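Local coordinates for YrrB protein (PDB 2Q7F) that may mediate complex formation among RNA sulfuration components, RNA processing components and aminoacyl-tRNA synthetases, as a monomer built of tetratricopeptide repeats, at residues Y95-V100 with K111-K116; F63-S68 with A78-A83. All blocks are in the same frame, centred on the assembly; numbering follows the deposited sequence.

Contact 1 of 2, residues Y95-V100 with K111-K116; sequences YGAGNV and KDMFEK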
# COMPACT_ATOMS: atom_id res chain seq x y z
N TYR A 95 -9.04 -6.48 -8.38
CA TYR A 95 -8.54 -6.26 -7.03
C TYR A 95 -8.08 -7.56 -6.36
O TYR A 95 -7.01 -7.60 -5.74
CB TYR A 95 -9.59 -5.56 -6.18
CG TYR A 95 -9.11 -5.20 -4.80
CD1 TYR A 95 -8.18 -4.17 -4.62
CD2 TYR A 95 -9.56 -5.88 -3.68
CE1 TYR A 95 -7.73 -3.83 -3.35
CE2 TYR A 95 -9.10 -5.56 -2.40
CZ TYR A 95 -8.20 -4.53 -2.25
OH TYR A 95 -7.74 -4.19 -1.00
N GLY A 96 -8.89 -8.61 -6.47
CA GLY A 96 -8.57 -9.89 -5.88
C GLY A 96 -7.31 -10.46 -6.48
O GLY A 96 -6.43 -10.90 -5.75
N ALA A 97 -7.21 -10.44 -7.81
CA ALA A 97 -6.01 -10.92 -8.50
C ALA A 97 -4.78 -10.11 -8.12
O ALA A 97 -3.69 -10.66 -8.02
CB ALA A 97 -6.21 -10.90 -10.02
N GLY A 98 -4.98 -8.81 -7.92
CA GLY A 98 -3.90 -7.88 -7.56
C GLY A 98 -3.25 -8.25 -6.24
O GLY A 98 -2.02 -8.30 -6.14
N ASN A 99 -4.08 -8.54 -5.24
CA ASN A 99 -3.60 -8.99 -3.94
C ASN A 99 -2.77 -10.28 -4.03
O ASN A 99 -1.78 -10.44 -3.32
CB ASN A 99 -4.76 -9.14 -2.96
CG ASN A 99 -5.22 -7.80 -2.41
OD1 ASN A 99 -6.42 -7.46 -2.44
ND2 ASN A 99 -4.27 -7.02 -1.91
N VAL A 100 -3.17 -11.19 -4.92
CA VAL A 100 -2.42 -12.42 -5.12
C VAL A 100 -1.03 -12.08 -5.65
O VAL A 100 -0.02 -12.61 -5.19
CB VAL A 100 -3.16 -13.39 -6.09
CG1 VAL A 100 -2.30 -14.62 -6.42
CG2 VAL A 100 -4.49 -13.82 -5.48
N LYS A 111 0.47 -3.67 -10.02
CA LYS A 111 0.14 -2.32 -10.48
C LYS A 111 -0.88 -2.39 -11.60
O LYS A 111 -1.88 -1.66 -11.62
CB LYS A 111 1.40 -1.58 -10.97
CG LYS A 111 1.08 -0.24 -11.62
CD LYS A 111 2.15 0.21 -12.59
CE LYS A 111 1.64 1.37 -13.45
NZ LYS A 111 2.78 2.11 -14.04
N ASP A 112 -0.62 -3.27 -12.55
CA ASP A 112 -1.50 -3.47 -13.68
C ASP A 112 -2.92 -3.81 -13.19
O ASP A 112 -3.88 -3.16 -13.59
CB ASP A 112 -0.90 -4.56 -14.58
CG ASP A 112 -1.57 -4.64 -15.93
OD1 ASP A 112 -2.68 -5.21 -16.01
OD2 ASP A 112 -0.97 -4.16 -16.91
N MET A 113 -3.03 -4.78 -12.28
CA MET A 113 -4.33 -5.21 -11.75
C MET A 113 -5.05 -4.13 -10.96
O MET A 113 -6.26 -3.93 -11.13
CB MET A 113 -4.22 -6.48 -10.88
CG MET A 113 -3.95 -7.81 -11.63
SD MET A 113 -5.13 -8.28 -12.95
CE MET A 113 -4.24 -7.72 -14.41
N PHE A 114 -4.30 -3.43 -10.10
CA PHE A 114 -4.89 -2.38 -9.27
C PHE A 114 -5.37 -1.20 -10.09
O PHE A 114 -6.42 -0.64 -9.82
CB PHE A 114 -3.94 -1.92 -8.17
CG PHE A 114 -3.78 -2.91 -7.07
CD1 PHE A 114 -4.87 -3.64 -6.59
CD2 PHE A 114 -2.54 -3.12 -6.48
CE1 PHE A 114 -4.73 -4.58 -5.56
CE2 PHE A 114 -2.39 -4.05 -5.45
CZ PHE A 114 -3.49 -4.78 -4.99
N GLU A 115 -4.60 -0.82 -11.10
CA GLU A 115 -4.99 0.28 -11.96
C GLU A 115 -6.22 -0.11 -12.80
O GLU A 115 -7.07 0.74 -13.09
CB GLU A 115 -3.81 0.76 -12.81
CG GLU A 115 -3.82 2.28 -13.01
CD GLU A 115 -2.42 2.89 -13.10
OE1 GLU A 115 -1.63 2.75 -12.15
OE2 GLU A 115 -2.12 3.53 -14.13
N LYS A 116 -6.33 -1.38 -13.17
CA LYS A 116 -7.52 -1.87 -13.87
C LYS A 116 -8.74 -1.87 -12.96
O LYS A 116 -9.86 -1.57 -13.41
CB LYS A 116 -7.30 -3.26 -14.47
CG LYS A 116 -6.38 -3.31 -15.69
CD LYS A 116 -6.47 -4.66 -16.36
CE LYS A 116 -5.29 -4.97 -17.24
NZ LYS A 116 -5.14 -3.99 -18.33

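Contact 2 of 2, residues F63-S68 with A78-A83; sequences FANLLS and AFYDKA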
# COMPACT_ATOMS: atom_id res chain seq x y z
N PHE A 63 -15.54 -17.43 -4.98
CA PHE A 63 -14.78 -18.66 -4.83
C PHE A 63 -13.29 -18.38 -4.88
O PHE A 63 -12.52 -18.99 -4.13
CB PHE A 63 -15.18 -19.71 -5.87
CG PHE A 63 -14.63 -21.09 -5.57
CD1 PHE A 63 -14.77 -21.66 -4.30
CD2 PHE A 63 -13.99 -21.83 -6.55
CE1 PHE A 63 -14.26 -22.93 -4.03
CE2 PHE A 63 -13.47 -23.10 -6.28
CZ PHE A 63 -13.61 -23.65 -5.02
N ALA A 64 -12.88 -17.45 -5.73
CA ALA A 64 -11.49 -17.01 -5.83
C ALA A 64 -11.02 -16.30 -4.55
O ALA A 64 -9.89 -16.52 -4.10
CB ALA A 64 -11.30 -16.12 -7.04
N ASN A 65 -11.89 -15.47 -3.97
CA ASN A 65 -11.64 -14.88 -2.65
C ASN A 65 -11.44 -15.94 -1.57
O ASN A 65 -10.59 -15.79 -0.69
CB ASN A 65 -12.76 -13.92 -2.24
CG ASN A 65 -12.85 -12.69 -3.13
OD1 ASN A 65 -11.91 -12.36 -3.84
ND2 ASN A 65 -13.99 -12.01 -3.09
N LEU A 66 -12.22 -17.01 -1.64
CA LEU A 66 -12.09 -18.08 -0.68
C LEU A 66 -10.74 -18.79 -0.89
O LEU A 66 -9.99 -18.99 0.06
CB LEU A 66 -13.29 -19.03 -0.80
CG LEU A 66 -13.64 -20.17 0.17
CD1 LEU A 66 -13.20 -21.51 -0.37
CD2 LEU A 66 -13.14 -19.97 1.60
N LEU A 67 -10.42 -19.10 -2.15
CA LEU A 67 -9.18 -19.78 -2.49
C LEU A 67 -7.91 -19.03 -2.09
O LEU A 67 -6.92 -19.65 -1.74
CB LEU A 67 -9.14 -20.14 -3.97
CG LEU A 67 -10.15 -21.17 -4.47
CD1 LEU A 67 -10.11 -21.21 -5.99
CD2 LEU A 67 -9.91 -22.55 -3.88
N SER A 68 -7.97 -17.69 -2.15
CA SER A 68 -6.88 -16.82 -1.67
C SER A 68 -6.60 -17.04 -0.19
O SER A 68 -5.44 -17.10 0.21
CB SER A 68 -7.24 -15.34 -1.84
OG SER A 68 -7.40 -14.98 -3.19
N ALA A 78 -7.01 -18.42 -11.52
CA ALA A 78 -7.77 -19.03 -12.59
C ALA A 78 -9.25 -18.67 -12.48
O ALA A 78 -9.91 -18.48 -13.49
CB ALA A 78 -7.58 -20.52 -12.59
N PHE A 79 -9.75 -18.53 -11.26
CA PHE A 79 -11.15 -18.14 -11.09
C PHE A 79 -11.40 -16.65 -11.37
O PHE A 79 -12.40 -16.32 -12.00
CB PHE A 79 -11.68 -18.55 -9.72
CG PHE A 79 -12.09 -19.99 -9.66
CD1 PHE A 79 -13.36 -20.38 -10.08
CD2 PHE A 79 -11.21 -20.97 -9.21
CE1 PHE A 79 -13.75 -21.70 -10.04
CE2 PHE A 79 -11.60 -22.30 -9.17
CZ PHE A 79 -12.88 -22.67 -9.58
N TYR A 80 -10.48 -15.77 -10.93
CA TYR A 80 -10.54 -14.34 -11.28
C TYR A 80 -10.48 -14.19 -12.78
O TYR A 80 -11.20 -13.37 -13.35
CB TYR A 80 -9.39 -13.54 -10.65
CG TYR A 80 -9.45 -13.41 -9.15
CD1 TYR A 80 -10.60 -12.89 -8.50
CD2 TYR A 80 -8.35 -13.78 -8.36
CE1 TYR A 80 -10.64 -12.77 -7.11
CE2 TYR A 80 -8.40 -13.66 -6.96
CZ TYR A 80 -9.54 -13.16 -6.35
OH TYR A 80 -9.57 -13.04 -4.98
N ASP A 81 -9.64 -15.00 -13.42
CA ASP A 81 -9.53 -15.01 -14.88
C ASP A 81 -10.90 -15.25 -15.50
O ASP A 81 -11.34 -14.51 -16.37
CB ASP A 81 -8.51 -16.05 -15.34
CG ASP A 81 -8.23 -15.97 -16.83
OD1 ASP A 81 -8.67 -16.86 -17.57
OD2 ASP A 81 -7.57 -15.00 -17.26
N LYS A 82 -11.57 -16.29 -15.03
CA LYS A 82 -12.90 -16.66 -15.51
C LYS A 82 -13.93 -15.53 -15.33
O LYS A 82 -14.69 -15.23 -16.24
CB LYS A 82 -13.37 -17.95 -14.82
CG LYS A 82 -14.72 -18.51 -15.31
CD LYS A 82 -14.77 -18.71 -16.82
CE LYS A 82 -16.19 -19.05 -17.24
NZ LYS A 82 -16.29 -19.36 -18.68
N ALA A 83 -13.92 -14.91 -14.16
CA ALA A 83 -14.80 -13.79 -13.87
C ALA A 83 -14.61 -12.65 -14.88
O ALA A 83 -15.59 -12.08 -15.36
CB ALA A 83 -14.58 -13.29 -12.46
O HOH W 1 -6.90 -12.32 -3.47

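Contact 1 of 2, residues Y95-V100 with K111-K116
F114 and M113 straddle G98 where the two helices of TPR 3 pack against each other. This is the helix-turn-helix hairpin of a tetratricopeptide repeat. Helix A contributes 95-100 and helix B contributes 111-116. The axes of 95-100 and 111-116 run nearly antiparallel, at 159°, and come within 8.0 Å of each other. The lack of a side chain at G98 is consistent with this closeness, since a CB there would probably clash with F114 CE1. With only hydrogens there, G98 CA sits 3.6 Å from M113 CB and lies over one face of the F114 ring. F114 CG stands anti to its own carbonyl carbon (chi1 -72°), and this sends the ring across to helix A. Its far end, CZ, lies 3.7 Å from G98 C. CE1 meets the ring of Y95 at CD1, 3.6 Å away. The two rings meet obliquely, with planes 48° apart. F114 also touches V102 and M130, so the ring joins helix A of its own repeat to helix 125-137 of the next. Replacing F114 with an alanine would probably open a gap beside G98 and leave the Y95 ring without its partner across the hairpin. M113 holds the other side of G98. Its chain bends at chi2 and chi3, and the end turns off from 95-100 after the sulfur. The side chain also touches Y94 and Y101 of the same helix. On the way M113 SD passes A97 CB at 4.1 Å.

Contact 2 of 2, residues F63-S68 with A78-A83
Y80 OH reaches across the hairpin of TPR 2 and gives its proton to N65 OD1, 2.7 Å away. The acceptor lies at the edge of the tyrosine ring. The hydroxyl sits in the carbonyl plane of N65, with a C=O...O angle of 148°. A water donates a second bond to Y80 OH at 3.2 Å. The same water is 2.7 Å from S68 OG, so it bridges the serine and the tyrosine. Two bonds therefore hold the phenol oxygen at the end of the ring. With Y80 CG beside the backbone N and anti to the carbonyl carbon (chi1 -68°), the ring crosses to 63-68. One face of it lies on A64. The A64 methyl, CB, sits over its centre in a CH-pi contact, 3.4 Å from the centroid. A64 CB also packs on F79 CB at 3.6 Å, so one methyl touches both F79 and Y80. F79 receives F63 in a T-shaped (edge-to-face) pair. The edge of F63 points at one face of F79, the planes are almost perpendicular, and F63 CD2 lies 3.3 Å from F79 CZ. L67 CD1 meets the same ring at F79 CD2, 3.4 Å away. The axes of 63-68 and 78-83 run nearly antiparallel, at 162°. F63 and F79 extend the hairpin toward helix 46-50, through F46 and I50. On the other flank S68, Y80 and A83 touch helix 91-103, the first helix of TPR 3.

How the contacts relate
Contact 2 and contact 1 are the same kind of intra-repeat hairpin, in the successive units TPR 2 and TPR 3. Their centres lie about 13 Å apart. Along the chain the whole of contact 2 precedes contact 1, and helix 73-86 leads into helix 91-103. The two meet directly at Y80. G96 C lies over the Y80 ring at CE2, 3.4 Å away, on the face opposite A64. The ring is thus sandwiched between A64 of TPR 2 and G96 of TPR 3. A97 N is 3.5 Å from Y80 CE2. V100 adds a second bridge, with V100 CG2 3.9 Å from S68 OG. This repeat-on-repeat stacking builds the TPR superhelix. TPR superhelices often bind partner peptides, and YrrB has an unusual peptide-binding site.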